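Local coordinates for protein putative fructose-bisphosphate aldolase (Coccidioides immitis, PDB 3PM6) that is a putative class II fructose-bisphosphate aldolase, a zinc-binding protein built on a closed barrel of eight parallel strands, at residues H227-D230 with P231-K234; Y208-L211 with Q212-E216; R263-A266 with G267-I271; A138-A142 with R143-T147. One frame throughout, in Å; residues are numbered along the deposited sequence.

Contact 1: residues H227-D230 with P231-K234; sequences HGAD and PFTK. With ZN (zinc ion), chain S.
Ala-229 and Phe-232 meet round a type I beta turn in the loop that leaves strand 223-226 of the TIM barrel and leads into helix 234-242, just beyond a ligand of the zinc ion. The turn is closed by Phe-232 N, which donates to Ala-229 O at 2.8 Å; the donor stands well above the carbonyl plane, away from the lone-pair directions. With its CG anti to the carbonyl carbon (chi1 -73°), the phenyl ring of Phe-232 folds back over the start of the turn, and one face lies on the backbone there. Ala-229 CA sits 3.5 Å from the centroid of the Phe-232 ring, close to the ring normal, in a CH-pi contact, while Gly-228 C lies over the same face nearer the rim. Ala-229 CB adds an apolar touch to Phe-232 CD2 at 3.6 Å. Gly-228, with phi 67°, bends the chain between the metal ligand and the turn, and its carbonyl oxygen accepts a hydrogen bond from Tyr-199 OH. The carboxylate of Asp-230 turns toward the end of strand 245-250, where OD1 accepts from the backbone N-H groups of Asn-251 and of Ala-253 at the start of helix 252-265. One water bridges two carbonyls of the turn, donating to Asp-230 O at 2.7 Å and to Phe-232 O at 2.9 Å. At the barrel end of the loop His-91 and His-196 complete the protein ligands of the zinc ion; Glu-148 accepts from His-227 NE2, which helps fix the imidazole's rotation, and His-227 ND1 binds the zinc ion at 2.1 Å.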
ATOM      1  N   HIS A 227      -5.941  24.138   5.446  1.00 15.19           N
ATOM      2  CA  HIS A 227      -4.897  23.362   6.145  1.00 14.66           C
ATOM      3  C   HIS A 227      -5.000  23.580   7.648  1.00 14.41           C
ATOM      4  O   HIS A 227      -5.561  24.611   8.082  1.00 14.17           O
ATOM      5  CB  HIS A 227      -3.510  23.864   5.700  1.00 13.58           C
ATOM      6  CG  HIS A 227      -3.126  23.413   4.330  1.00 12.07           C
ATOM      7  ND1 HIS A 227      -2.202  22.423   4.117  1.00  9.23           N
ATOM      8  CD2 HIS A 227      -3.563  23.799   3.104  1.00 10.05           C
ATOM      9  CE1 HIS A 227      -2.088  22.204   2.815  1.00 11.35           C
ATOM     10  NE2 HIS A 227      -2.893  23.031   2.179  1.00 12.38           N
ATOM     11  N   GLY A 228      -4.430  22.642   8.418  1.00 13.69           N
ATOM     12  CA  GLY A 228      -4.454  22.674   9.861  1.00 14.95           C
ATOM     13  C   GLY A 228      -5.826  22.487  10.516  1.00 15.24           C
ATOM     14  O   GLY A 228      -6.097  23.000  11.616  1.00 15.84           O
ATOM     15  N   ALA A 229      -6.662  21.697   9.862  1.00 15.12           N
ATOM     16  CA  ALA A 229      -8.054  21.550  10.205  1.00 16.28           C
ATOM     17  C   ALA A 229      -8.375  20.402  11.186  1.00 16.98           C
ATOM     18  O   ALA A 229      -9.522  20.235  11.594  1.00 15.61           O
ATOM     19  CB  ALA A 229      -8.869  21.413   8.897  1.00 16.52           C
ATOM     20  N   ASP A 230      -7.361  19.621  11.570  1.00 17.40           N
ATOM     21  CA  ASP A 230      -7.574  18.408  12.358  1.00 18.99           C
ATOM     22  C   ASP A 230      -8.542  18.550  13.557  1.00 19.17           C
ATOM     23  O   ASP A 230      -9.492  17.753  13.668  1.00 19.89           O
ATOM     24  CB  ASP A 230      -6.236  17.819  12.822  1.00 19.49           C
ATOM     25  CG  ASP A 230      -5.583  16.987  11.746  1.00 21.98           C
ATOM     26  OD1 ASP A 230      -6.314  16.209  11.102  1.00 21.85           O
ATOM     27  OD2 ASP A 230      -4.342  17.063  11.586  1.00 23.17           O
ATOM     28  N   PRO A 231      -8.324  19.557  14.429  1.00 18.95           N
ATOM     29  CA  PRO A 231      -9.177  19.712  15.609  1.00 19.53           C
ATOM     30  C   PRO A 231     -10.426  20.562  15.331  1.00 19.38           C
ATOM     31  O   PRO A 231     -11.073  20.977  16.287  1.00 18.65           O
ATOM     32  CB  PRO A 231      -8.265  20.490  16.581  1.00 20.32           C
ATOM     33  CG  PRO A 231      -7.464  21.385  15.654  1.00 18.73           C
ATOM     34  CD  PRO A 231      -7.298  20.624  14.358  1.00 18.78           C
ATOM     35  N   PHE A 232     -10.752  20.822  14.052  1.00 18.23           N
ATOM     36  CA  PHE A 232     -11.876  21.709  13.719  1.00 17.93           C
ATOM     37  C   PHE A 232     -13.243  21.028  13.987  1.00 18.69           C
ATOM     38  O   PHE A 232     -13.382  19.785  14.000  1.00 17.74           O
ATOM     39  CB  PHE A 232     -11.794  22.239  12.263  1.00 17.28           C
ATOM     40  CG  PHE A 232     -10.710  23.282  12.030  1.00 16.18           C
ATOM     41  CD1 PHE A 232      -9.789  23.604  13.018  1.00 15.38           C
ATOM     42  CD2 PHE A 232     -10.608  23.931  10.804  1.00 16.65           C
ATOM     43  CE1 PHE A 232      -8.801  24.589  12.813  1.00 15.75           C
ATOM     44  CE2 PHE A 232      -9.592  24.899  10.563  1.00 16.66           C
ATOM     45  CZ  PHE A 232      -8.679  25.212  11.566  1.00 15.98           C
ATOM     46  N   THR A 233     -14.246  21.864  14.207  1.00 19.68           N
ATOM     47  CA  THR A 233     -15.595  21.410  14.554  1.00 20.73           C
ATOM     48  C   THR A 233     -16.434  21.673  13.304  1.00 20.55           C
ATOM     49  O   THR A 233     -15.981  22.343  12.393  1.00 21.41           O
ATOM     50  CB  THR A 233     -16.179  22.233  15.756  1.00 21.09           C
ATOM     51  OG1 THR A 233     -16.194  23.614  15.400  1.00 21.38           O
ATOM     52  CG2 THR A 233     -15.357  22.074  17.027  1.00 19.14           C
ATOM     53  N   LYS A 234     -17.647  21.154  13.261  1.00 20.94           N
ATOM     54  CA  LYS A 234     -18.535  21.417  12.156  1.00 21.40           C
ATOM     55  C   LYS A 234     -18.756  22.918  11.962  1.00 20.74           C
ATOM     56  O   LYS A 234     -18.788  23.420  10.833  1.00 20.63           O
ATOM     57  CB  LYS A 234     -19.907  20.749  12.395  1.00 22.81           C
ATOM     58  CG  LYS A 234     -21.016  21.352  11.455  1.00 25.35           C
ATOM     59  CD  LYS A 234     -21.897  20.256  10.874  1.00 30.88           C
ATOM     60  CE  LYS A 234     -22.616  20.705   9.613  1.00 30.18           C
ATOM     61  NZ  LYS A 234     -22.288  19.739   8.511  1.00 29.57           N
TER
HETATM   62 ZN    ZN S 319      -1.188  21.142   5.440  1.00 20.80          ZN
HETATM   63  O   HOH W   1     -11.967  17.681  12.663  1.00 15.08           O

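Contact 2: residues Y208-L211 with Q212-E216; sequences YERL and QRINE
The opening turns of helix 208-218 bring Glu-209 and Arg-213 together, four residues apart on its exposed side. Their side chains run alongside each other in the same direction, and Glu-209 OE1 reaches Arg-213 NH2 at 3.5 Å in a salt bridge whose hydrogen bond is weak. Carboxylate and guanidinium are turned 74° apart, so the two groups do not pair in a common plane. Arg-213 instead folds back along the helix: one face of its guanidinium lies over the backbone of Glu-209, and NH2 also comes within 3.6 Å of Glu-209 CB. The helix belongs to the beta-alpha-beta unit between strands 187-188 and 223-226 of the barrel, and its buried side carries Leu-211 and Ile-214. Arg-210 extends from CB to CD with CG anti to the backbone N (chi1 -179°), which lays its methylene CG against Ile-214 CD1 at 4.0 Å before the chain bends away and NH1 donates to Thr-172 O. Beneath these side chains the regular i to i+4 bonds run from Gln-212 N to Tyr-208 O through Asn-215 N to Leu-211 O. Ile-214 CG1 packs on the Arg-210 carbonyl, 3.2 Å from its O, the same oxygen that accepts from Ile-214 N at 2.9 Å.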
ATOM      1  N   TYR A 208     -11.543  35.013  10.043  1.00 24.07           N
ATOM      2  CA  TYR A 208     -12.557  34.753   9.008  1.00 24.32           C
ATOM      3  C   TYR A 208     -12.703  35.933   8.069  1.00 25.35           C
ATOM      4  O   TYR A 208     -12.973  35.765   6.879  1.00 26.25           O
ATOM      5  CB  TYR A 208     -13.898  34.412   9.645  1.00 24.48           C
ATOM      6  CG  TYR A 208     -13.883  33.115  10.429  1.00 23.19           C
ATOM      7  CD1 TYR A 208     -13.854  31.888   9.759  1.00 23.86           C
ATOM      8  CD2 TYR A 208     -13.882  33.113  11.835  1.00 22.59           C
ATOM      9  CE1 TYR A 208     -13.842  30.679  10.451  1.00 21.25           C
ATOM     10  CE2 TYR A 208     -13.892  31.912  12.546  1.00 21.99           C
ATOM     11  CZ  TYR A 208     -13.854  30.694  11.831  1.00 20.98           C
ATOM     12  OH  TYR A 208     -13.833  29.485  12.475  1.00 17.65           O
ATOM     13  N   GLU A 209     -12.502  37.133   8.606  1.00 26.26           N
ATOM     14  CA  GLU A 209     -12.538  38.355   7.798  1.00 27.88           C
ATOM     15  C   GLU A 209     -11.441  38.339   6.729  1.00 26.65           C
ATOM     16  O   GLU A 209     -11.719  38.588   5.557  1.00 26.47           O
ATOM     17  CB  GLU A 209     -12.451  39.612   8.683  1.00 28.18           C
ATOM     18  CG  GLU A 209     -13.793  39.926   9.369  1.00 33.32           C
ATOM     19  CD  GLU A 209     -13.676  41.018  10.431  1.00 39.52           C
ATOM     20  OE1 GLU A 209     -12.617  41.698  10.477  1.00 43.03           O
ATOM     21  OE2 GLU A 209     -14.643  41.211  11.211  1.00 41.91           O
ATOM     22  N   ARG A 210     -10.210  38.019   7.140  1.00 26.16           N
ATOM     23  CA  ARG A 210      -9.093  37.856   6.217  1.00 25.21           C
ATOM     24  C   ARG A 210      -9.484  36.837   5.134  1.00 24.99           C
ATOM     25  O   ARG A 210      -9.344  37.099   3.937  1.00 25.18           O
ATOM     26  CB  ARG A 210      -7.852  37.375   6.977  1.00 25.17           C
ATOM     27  CG  ARG A 210      -6.605  37.186   6.128  1.00 24.06           C
ATOM     28  CD  ARG A 210      -5.421  36.759   7.006  1.00 22.96           C
ATOM     29  NE  ARG A 210      -4.996  37.833   7.903  1.00 21.38           N
ATOM     30  CZ  ARG A 210      -4.156  38.819   7.559  1.00 22.19           C
ATOM     31  NH1 ARG A 210      -3.641  38.862   6.330  1.00 19.81           N
ATOM     32  NH2 ARG A 210      -3.827  39.758   8.454  1.00 15.86           N
ATOM     33  N   LEU A 211     -10.019  35.701   5.570  1.00 23.32           N
ATOM     34  CA  LEU A 211     -10.439  34.659   4.654  1.00 22.39           C
ATOM     35  C   LEU A 211     -11.434  35.165   3.609  1.00 22.74           C
ATOM     36  O   LEU A 211     -11.208  34.955   2.432  1.00 22.73           O
ATOM     37  CB  LEU A 211     -11.013  33.454   5.422  1.00 20.61           C
ATOM     38  CG  LEU A 211     -11.418  32.286   4.551  1.00 18.19           C
ATOM     39  CD1 LEU A 211     -10.178  31.821   3.749  1.00 15.44           C
ATOM     40  CD2 LEU A 211     -12.043  31.140   5.410  1.00 13.32           C
ATOM     41  N   GLN A 212     -12.520  35.839   4.027  1.00 24.28           N
ATOM     42  CA  GLN A 212     -13.528  36.352   3.055  1.00 24.95           C
ATOM     43  C   GLN A 212     -12.879  37.365   2.101  1.00 24.52           C
ATOM     44  O   GLN A 212     -13.114  37.292   0.904  1.00 24.74           O
ATOM     45  CB  GLN A 212     -14.842  36.853   3.725  1.00 25.74           C
ATOM     46  CG  GLN A 212     -16.033  37.390   2.787  1.00 29.43           C
ATOM     47  CD  GLN A 212     -16.491  36.472   1.567  1.00 31.38           C
ATOM     48  OE1 GLN A 212     -16.371  36.880   0.417  1.00 38.99           O
ATOM     49  NE2 GLN A 212     -17.036  35.312   1.827  1.00 25.21           N
ATOM     50  N   ARG A 213     -12.009  38.235   2.620  1.00 24.25           N
ATOM     51  CA  ARG A 213     -11.252  39.206   1.794  1.00 25.46           C
ATOM     52  C   ARG A 213     -10.461  38.511   0.682  1.00 24.40           C
ATOM     53  O   ARG A 213     -10.460  38.960  -0.469  1.00 24.93           O
ATOM     54  CB  ARG A 213     -10.291  40.058   2.658  1.00 25.80           C
ATOM     55  CG  ARG A 213     -10.887  41.347   3.147  1.00 30.30           C
ATOM     56  CD  ARG A 213      -9.994  42.098   4.103  1.00 35.59           C
ATOM     57  NE  ARG A 213     -10.829  42.598   5.188  1.00 42.83           N
ATOM     58  CZ  ARG A 213     -10.640  42.323   6.473  1.00 44.44           C
ATOM     59  NH1 ARG A 213      -9.585  41.597   6.834  1.00 44.38           N
ATOM     60  NH2 ARG A 213     -11.480  42.814   7.392  1.00 43.82           N
ATOM     61  N   ILE A 214      -9.805  37.412   1.042  1.00 23.04           N
ATOM     62  CA  ILE A 214      -9.137  36.532   0.075  1.00 23.18           C
ATOM     63  C   ILE A 214     -10.112  35.951  -0.937  1.00 23.68           C
ATOM     64  O   ILE A 214      -9.894  36.018  -2.147  1.00 23.58           O
ATOM     65  CB  ILE A 214      -8.360  35.412   0.811  1.00 23.19           C
ATOM     66  CG1 ILE A 214      -7.284  36.036   1.719  1.00 21.49           C
ATOM     67  CG2 ILE A 214      -7.780  34.359  -0.191  1.00 20.80           C
ATOM     68  CD1 ILE A 214      -6.772  35.117   2.759  1.00 22.31           C
ATOM     69  N   ASN A 215     -11.208  35.401  -0.436  1.00 25.25           N
ATOM     70  CA  ASN A 215     -12.191  34.774  -1.275  1.00 26.53           C
ATOM     71  C   ASN A 215     -12.755  35.788  -2.272  1.00 28.58           C
ATOM     72  O   ASN A 215     -12.852  35.530  -3.487  1.00 28.24           O
ATOM     73  CB  ASN A 215     -13.287  34.229  -0.390  1.00 27.61           C
ATOM     74  CG  ASN A 215     -14.308  33.476  -1.154  1.00 27.38           C
ATOM     75  OD1 ASN A 215     -13.976  32.775  -2.090  1.00 28.88           O
ATOM     76  ND2 ASN A 215     -15.562  33.618  -0.772  1.00 29.20           N
ATOM     77  N   GLU A 216     -13.083  36.966  -1.756  1.00 29.74           N
ATOM     78  CA  GLU A 216     -13.649  38.033  -2.574  1.00 32.12           C
ATOM     79  C   GLU A 216     -12.670  38.437  -3.682  1.00 32.14           C
ATOM     80  O   GLU A 216     -13.077  38.678  -4.813  1.00 32.09           O
ATOM     81  CB  GLU A 216     -13.988  39.217  -1.673  1.00 32.46           C
ATOM     82  CG  GLU A 216     -14.832  40.263  -2.320  1.00 40.29           C
ATOM     83  CD  GLU A 216     -16.261  39.824  -2.453  1.00 46.22           C
ATOM     84  OE1 GLU A 216     -16.652  38.891  -1.716  1.00 50.26           O
ATOM     85  OE2 GLU A 216     -16.977  40.393  -3.299  1.00 49.48           O
TER

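Contact 3: residues R263-A266 with G267-I271; sequences REKA and GSLPI
Lys-265 and Leu-269 both place CG anti to their own carbonyl carbon (chi1 -54° and -70°), and a bend at chi2 of the lysine brings its aliphatic chain across the leucine. Lys-265 CD lies 3.6 Å from Leu-269 CD1, and Lys-265 CB approaches the same methyl at 4.0 Å. One branch of the leucine therefore does the touching, meeting the methylenes of the lysine rather than its ammonium group. Beyond CD the lysine leads away, and NZ forms a long, weak ion pair with Glu-277 on helix 271-292. The contact spans the end of helix 252-265 and the loop that joins it, through Pro-270 at the N-cap, to helix 271-292, far out from the barrel. Ala-266 is the first residue to leave helical backbone angles, and the chain then turns sharply through Gly-267, whose positive phi of 83° is a conformation that favours glycine. Round this bend Ser-268 N donates to Lys-265 O at 2.9 Å, from above the carbonyl plane rather than along a lone pair. Ser-268 CB lies 3.4 Å from Lys-265 O, so that carbonyl has both the N-H and the CB of the serine beside it. Ala-266, which is buried, touches Leu-274 of helix 271-292 and also packs on Met-262 of the second subunit, whose Val-259 meets Ile-271.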
ATOM      1  N   ARG A 263      -1.345   0.957  19.383  1.00 31.49           N
ATOM      2  CA  ARG A 263      -0.811   1.148  20.742  1.00 33.42           C
ATOM      3  C   ARG A 263      -1.461   0.148  21.698  1.00 33.90           C
ATOM      4  O   ARG A 263      -0.774  -0.520  22.473  1.00 34.54           O
ATOM      5  CB  ARG A 263      -1.011   2.606  21.211  1.00 33.50           C
ATOM      6  CG  ARG A 263      -1.026   2.832  22.736  1.00 38.28           C
ATOM      7  CD  ARG A 263      -0.976   4.334  23.173  1.00 40.67           C
ATOM      8  NE  ARG A 263      -2.204   5.079  22.850  1.00 42.69           N
ATOM      9  CZ  ARG A 263      -2.228   6.216  22.148  1.00 42.62           C
ATOM     10  NH1 ARG A 263      -1.081   6.754  21.711  1.00 40.93           N
ATOM     11  NH2 ARG A 263      -3.392   6.819  21.895  1.00 38.56           N
ATOM     12  N   GLU A 264      -2.781   0.018  21.596  1.00 33.78           N
ATOM     13  CA  GLU A 264      -3.558  -0.821  22.507  1.00 34.05           C
ATOM     14  C   GLU A 264      -3.573  -2.329  22.159  1.00 34.39           C
ATOM     15  O   GLU A 264      -3.651  -3.166  23.049  1.00 34.76           O
ATOM     16  CB  GLU A 264      -4.989  -0.290  22.595  1.00 33.44           C
ATOM     17  N   LYS A 265      -3.503  -2.663  20.877  1.00 33.48           N
ATOM     18  CA  LYS A 265      -3.826  -4.013  20.429  1.00 33.92           C
ATOM     19  C   LYS A 265      -2.700  -4.823  19.751  1.00 33.82           C
ATOM     20  O   LYS A 265      -2.876  -6.021  19.513  1.00 33.70           O
ATOM     21  CB  LYS A 265      -5.096  -4.017  19.545  1.00 33.16           C
ATOM     22  CG  LYS A 265      -6.283  -3.355  20.195  1.00 33.52           C
ATOM     23  CD  LYS A 265      -7.524  -4.201  20.092  1.00 37.44           C
ATOM     24  CE  LYS A 265      -8.666  -3.714  21.011  1.00 39.89           C
ATOM     25  NZ  LYS A 265      -9.532  -2.651  20.360  1.00 40.31           N
ATOM     26  N   ALA A 266      -1.570  -4.204  19.422  1.00 33.06           N
ATOM     27  CA  ALA A 266      -0.522  -4.987  18.766  1.00 33.92           C
ATOM     28  C   ALA A 266       0.002  -5.972  19.792  1.00 35.01           C
ATOM     29  O   ALA A 266       0.153  -5.630  20.964  1.00 35.90           O
ATOM     30  CB  ALA A 266       0.587  -4.122  18.259  1.00 32.16           C
ATOM     31  N   GLY A 267       0.280  -7.193  19.356  1.00 36.03           N
ATOM     32  CA  GLY A 267       0.647  -8.264  20.300  1.00 36.91           C
ATOM     33  C   GLY A 267      -0.554  -8.956  20.943  1.00 36.90           C
ATOM     34  O   GLY A 267      -0.381  -9.921  21.667  1.00 38.15           O
ATOM     35  N   SER A 268      -1.770  -8.484  20.662  1.00 35.90           N
ATOM     36  CA  SER A 268      -2.973  -9.046  21.270  1.00 35.87           C
ATOM     37  C   SER A 268      -3.984  -9.635  20.301  1.00 35.15           C
ATOM     38  O   SER A 268      -4.946 -10.293  20.720  1.00 35.43           O
ATOM     39  CB  SER A 268      -3.649  -7.992  22.114  1.00 35.88           C
ATOM     40  OG  SER A 268      -2.928  -7.871  23.322  1.00 37.03           O
ATOM     41  N   LEU A 269      -3.759  -9.398  19.013  1.00 33.27           N
ATOM     42  CA  LEU A 269      -4.667  -9.817  17.952  1.00 32.19           C
ATOM     43  C   LEU A 269      -3.827 -10.324  16.802  1.00 30.70           C
ATOM     44  O   LEU A 269      -2.686  -9.891  16.651  1.00 30.63           O
ATOM     45  CB  LEU A 269      -5.469  -8.616  17.445  1.00 31.99           C
ATOM     46  CG  LEU A 269      -6.530  -8.009  18.350  1.00 33.57           C
ATOM     47  CD1 LEU A 269      -7.169  -6.825  17.628  1.00 36.12           C
ATOM     48  CD2 LEU A 269      -7.568  -9.034  18.742  1.00 35.78           C
ATOM     49  N   PRO A 270      -4.380 -11.225  15.976  1.00 29.77           N
ATOM     50  CA  PRO A 270      -3.632 -11.611  14.782  1.00 29.31           C
ATOM     51  C   PRO A 270      -3.391 -10.378  13.918  1.00 28.60           C
ATOM     52  O   PRO A 270      -4.237  -9.456  13.905  1.00 27.72           O
ATOM     53  CB  PRO A 270      -4.579 -12.567  14.060  1.00 29.07           C
ATOM     54  CG  PRO A 270      -5.474 -13.113  15.139  1.00 30.64           C
ATOM     55  CD  PRO A 270      -5.640 -11.982  16.124  1.00 30.34           C
ATOM     56  N   ILE A 271      -2.271 -10.353  13.197  1.00 28.39           N
ATOM     57  CA  ILE A 271      -1.972  -9.233  12.309  1.00 27.40           C
ATOM     58  C   ILE A 271      -3.150  -8.907  11.394  1.00 26.72           C
ATOM     59  O   ILE A 271      -3.461  -7.724  11.173  1.00 26.08           O
ATOM     60  CB  ILE A 271      -0.715  -9.462  11.446  1.00 28.17           C
ATOM     61  CG1 ILE A 271       0.536  -9.444  12.303  1.00 29.00           C
ATOM     62  CG2 ILE A 271      -0.567  -8.320  10.405  1.00 27.25           C
ATOM     63  CD1 ILE A 271       1.813  -9.796  11.535  1.00 32.01           C
TER

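Contact 4: residues A138-A142 with R143-T147; sequences AYCNA and RGIAT
Helix 126-141 ends in a Schellman motif, with Ile-145 N donating to Cys-140 O at 2.9 Å, Gly-144 N donating to Asn-141 O at 2.9 Å, and Gly-144 at positive phi (84°) in the C-prime position. The second of these bonds also closes a type I turn from Asn-141 to Gly-144, and in both the donor stands above the carbonyl plane. Beside this helix end the guanidinium of Arg-143 lies flat on Tyr-139. Ring and guanidinium planes are only 4° apart, and Arg-143 CZ is 3.6 Å from the centroid of the Tyr-139 ring, a stacked cation-pi pair. Tyr-139 has CG anti to the backbone N (chi1 -166°), which swings the ring toward the arginine, while a bend at chi2 turns the Arg-143 chain back along the helix. The guanidinium is held from a second direction as well: Arg-143 NH1 donates to Tyr-139 O at 2.9 Å, in the carbonyl plane and on a lone pair. Backbone oxygen and ring of one residue thus grip the group together, and Arg-143 NE has a long, weak ion pair with Asp-103. The inward side is apolar, Cys-140 CB meeting Thr-147 CG2 at 3.6 Å and Ile-145 CB at 4.0 Å. Tyr-139 OH is hydrogen-bonded to Asp-103 OD1 at the end of helix 95-103, and its ring also makes a cation-pi contact with Lys-99 of that helix. Cys-140 and Ile-145 both pack on Ile-117 of strand 116-119, and they touch Ile-98 and Ala-102 of helix 95-103 respectively, as the chain enters strand 146-149.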
ATOM      1  N   ALA A 138       4.429  25.309 -14.242  1.00 25.89           N
ATOM      2  CA  ALA A 138       4.644  25.032 -15.669  1.00 26.59           C
ATOM      3  C   ALA A 138       5.010  23.561 -15.863  1.00 26.21           C
ATOM      4  O   ALA A 138       4.416  22.855 -16.686  1.00 26.27           O
ATOM      5  CB  ALA A 138       5.758  25.957 -16.242  1.00 27.48           C
ATOM      6  N   TYR A 139       5.961  23.091 -15.052  1.00 25.31           N
ATOM      7  CA  TYR A 139       6.434  21.723 -15.155  1.00 24.21           C
ATOM      8  C   TYR A 139       5.318  20.696 -14.903  1.00 23.35           C
ATOM      9  O   TYR A 139       5.215  19.686 -15.614  1.00 23.60           O
ATOM     10  CB  TYR A 139       7.609  21.515 -14.201  1.00 24.55           C
ATOM     11  CG  TYR A 139       8.406  20.261 -14.450  1.00 25.08           C
ATOM     12  CD1 TYR A 139       9.619  20.300 -15.187  1.00 25.55           C
ATOM     13  CD2 TYR A 139       7.963  19.031 -13.948  1.00 20.72           C
ATOM     14  CE1 TYR A 139      10.369  19.105 -15.414  1.00 26.09           C
ATOM     15  CE2 TYR A 139       8.690  17.848 -14.156  1.00 22.67           C
ATOM     16  CZ  TYR A 139       9.894  17.886 -14.885  1.00 25.98           C
ATOM     17  OH  TYR A 139      10.589  16.699 -15.076  1.00 27.49           O
ATOM     18  N   CYS A 140       4.492  20.947 -13.893  1.00 21.59           N
ATOM     19  CA  CYS A 140       3.368  20.074 -13.584  1.00 20.28           C
ATOM     20  C   CYS A 140       2.281  20.118 -14.686  1.00 21.24           C
ATOM     21  O   CYS A 140       1.712  19.096 -15.070  1.00 20.35           O
ATOM     22  CB  CYS A 140       2.761  20.487 -12.237  1.00 19.15           C
ATOM     23  SG  CYS A 140       3.830  20.188 -10.794  1.00 18.56           S
ATOM     24  N   ASN A 141       1.947  21.327 -15.123  1.00 22.69           N
ATOM     25  CA  ASN A 141       0.912  21.537 -16.128  1.00 24.44           C
ATOM     26  C   ASN A 141       1.262  20.811 -17.447  1.00 25.26           C
ATOM     27  O   ASN A 141       0.425  20.097 -18.010  1.00 25.30           O
ATOM     28  CB  ASN A 141       0.728  23.032 -16.391  1.00 24.79           C
ATOM     29  CG  ASN A 141      -0.041  23.741 -15.289  1.00 25.67           C
ATOM     30  OD1 ASN A 141      -0.429  23.135 -14.275  1.00 27.38           O
ATOM     31  ND2 ASN A 141      -0.282  25.044 -15.487  1.00 25.70           N
ATOM     32  N   ALA A 142       2.504  20.969 -17.898  1.00 25.91           N
ATOM     33  CA  ALA A 142       3.039  20.206 -19.049  1.00 26.91           C
ATOM     34  C   ALA A 142       2.706  18.721 -18.972  1.00 27.28           C
ATOM     35  O   ALA A 142       2.634  18.067 -20.006  1.00 26.54           O
ATOM     36  CB  ALA A 142       4.544  20.385 -19.174  1.00 26.40           C
ATOM     37  N   ARG A 143       2.476  18.206 -17.749  1.00 25.92           N
ATOM     38  CA  ARG A 143       2.293  16.784 -17.573  1.00 25.61           C
ATOM     39  C   ARG A 143       0.872  16.400 -17.165  1.00 25.33           C
ATOM     40  O   ARG A 143       0.621  15.256 -16.718  1.00 25.07           O
ATOM     41  CB  ARG A 143       3.351  16.234 -16.613  1.00 25.98           C
ATOM     42  CG  ARG A 143       4.767  16.285 -17.226  1.00 28.21           C
ATOM     43  CD  ARG A 143       5.879  16.511 -16.208  1.00 30.21           C
ATOM     44  NE  ARG A 143       7.153  16.494 -16.918  1.00 30.28           N
ATOM     45  CZ  ARG A 143       7.702  17.535 -17.547  1.00 31.90           C
ATOM     46  NH1 ARG A 143       7.121  18.726 -17.528  1.00 31.63           N
ATOM     47  NH2 ARG A 143       8.846  17.376 -18.217  1.00 33.23           N
ATOM     48  N   GLY A 144      -0.048  17.344 -17.340  1.00 23.96           N
ATOM     49  CA  GLY A 144      -1.451  17.116 -17.018  1.00 23.96           C
ATOM     50  C   GLY A 144      -1.835  17.335 -15.557  1.00 23.07           C
ATOM     51  O   GLY A 144      -2.948  17.001 -15.153  1.00 23.19           O
ATOM     52  N   ILE A 145      -0.934  17.930 -14.771  1.00 21.67           N
ATOM     53  CA  ILE A 145      -1.081  17.923 -13.308  1.00 19.83           C
ATOM     54  C   ILE A 145      -1.544  19.279 -12.753  1.00 18.77           C
ATOM     55  O   ILE A 145      -0.941  20.292 -13.038  1.00 17.99           O
ATOM     56  CB  ILE A 145       0.244  17.465 -12.659  1.00 19.67           C
ATOM     57  CG1 ILE A 145       0.585  16.033 -13.125  1.00 19.38           C
ATOM     58  CG2 ILE A 145       0.190  17.597 -11.121  1.00 18.16           C
ATOM     59  CD1 ILE A 145       2.010  15.556 -12.704  1.00 18.61           C
ATOM     60  N   ALA A 146      -2.640  19.274 -11.998  1.00 17.29           N
ATOM     61  CA  ALA A 146      -3.145  20.459 -11.334  1.00 17.09           C
ATOM     62  C   ALA A 146      -2.280  20.810 -10.096  1.00 16.90           C
ATOM     63  O   ALA A 146      -1.541  19.962  -9.587  1.00 17.15           O
ATOM     64  CB  ALA A 146      -4.582  20.223 -10.919  1.00 17.67           C
ATOM     65  N   THR A 147      -2.350  22.047  -9.619  1.00 15.65           N
ATOM     66  CA  THR A 147      -1.406  22.502  -8.582  1.00 15.82           C
ATOM     67  C   THR A 147      -2.044  23.379  -7.528  1.00 15.51           C
ATOM     68  O   THR A 147      -3.019  24.067  -7.787  1.00 15.51           O
ATOM     69  CB  THR A 147      -0.188  23.279  -9.142  1.00 15.74           C
ATOM     70  OG1 THR A 147      -0.636  24.437  -9.813  1.00 17.17           O
ATOM     71  CG2 THR A 147       0.641  22.455 -10.088  1.00 15.98           C
TER

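In the fold
All four contacts are local, made along one chain of the TIM-barrel fold. Contact 1 is the buried one and carries a zinc ligand; contact 3 is a surface contact that touches the second subunit, its centre about 29 Å from that of contact 1. Contacts 2 and 4 are partly buried, each within a beta-alpha-beta unit of the barrel wall, the first inside a helix and the second where a helix gives way to a strand. The chemistry follows place: a phenyl ring on backbone in contact 1, a salt bridge with a weak hydrogen bond over helical bonds in contact 2, aliphatic packing in contact 3, and a stacked arginine over apolar packing in contact 4.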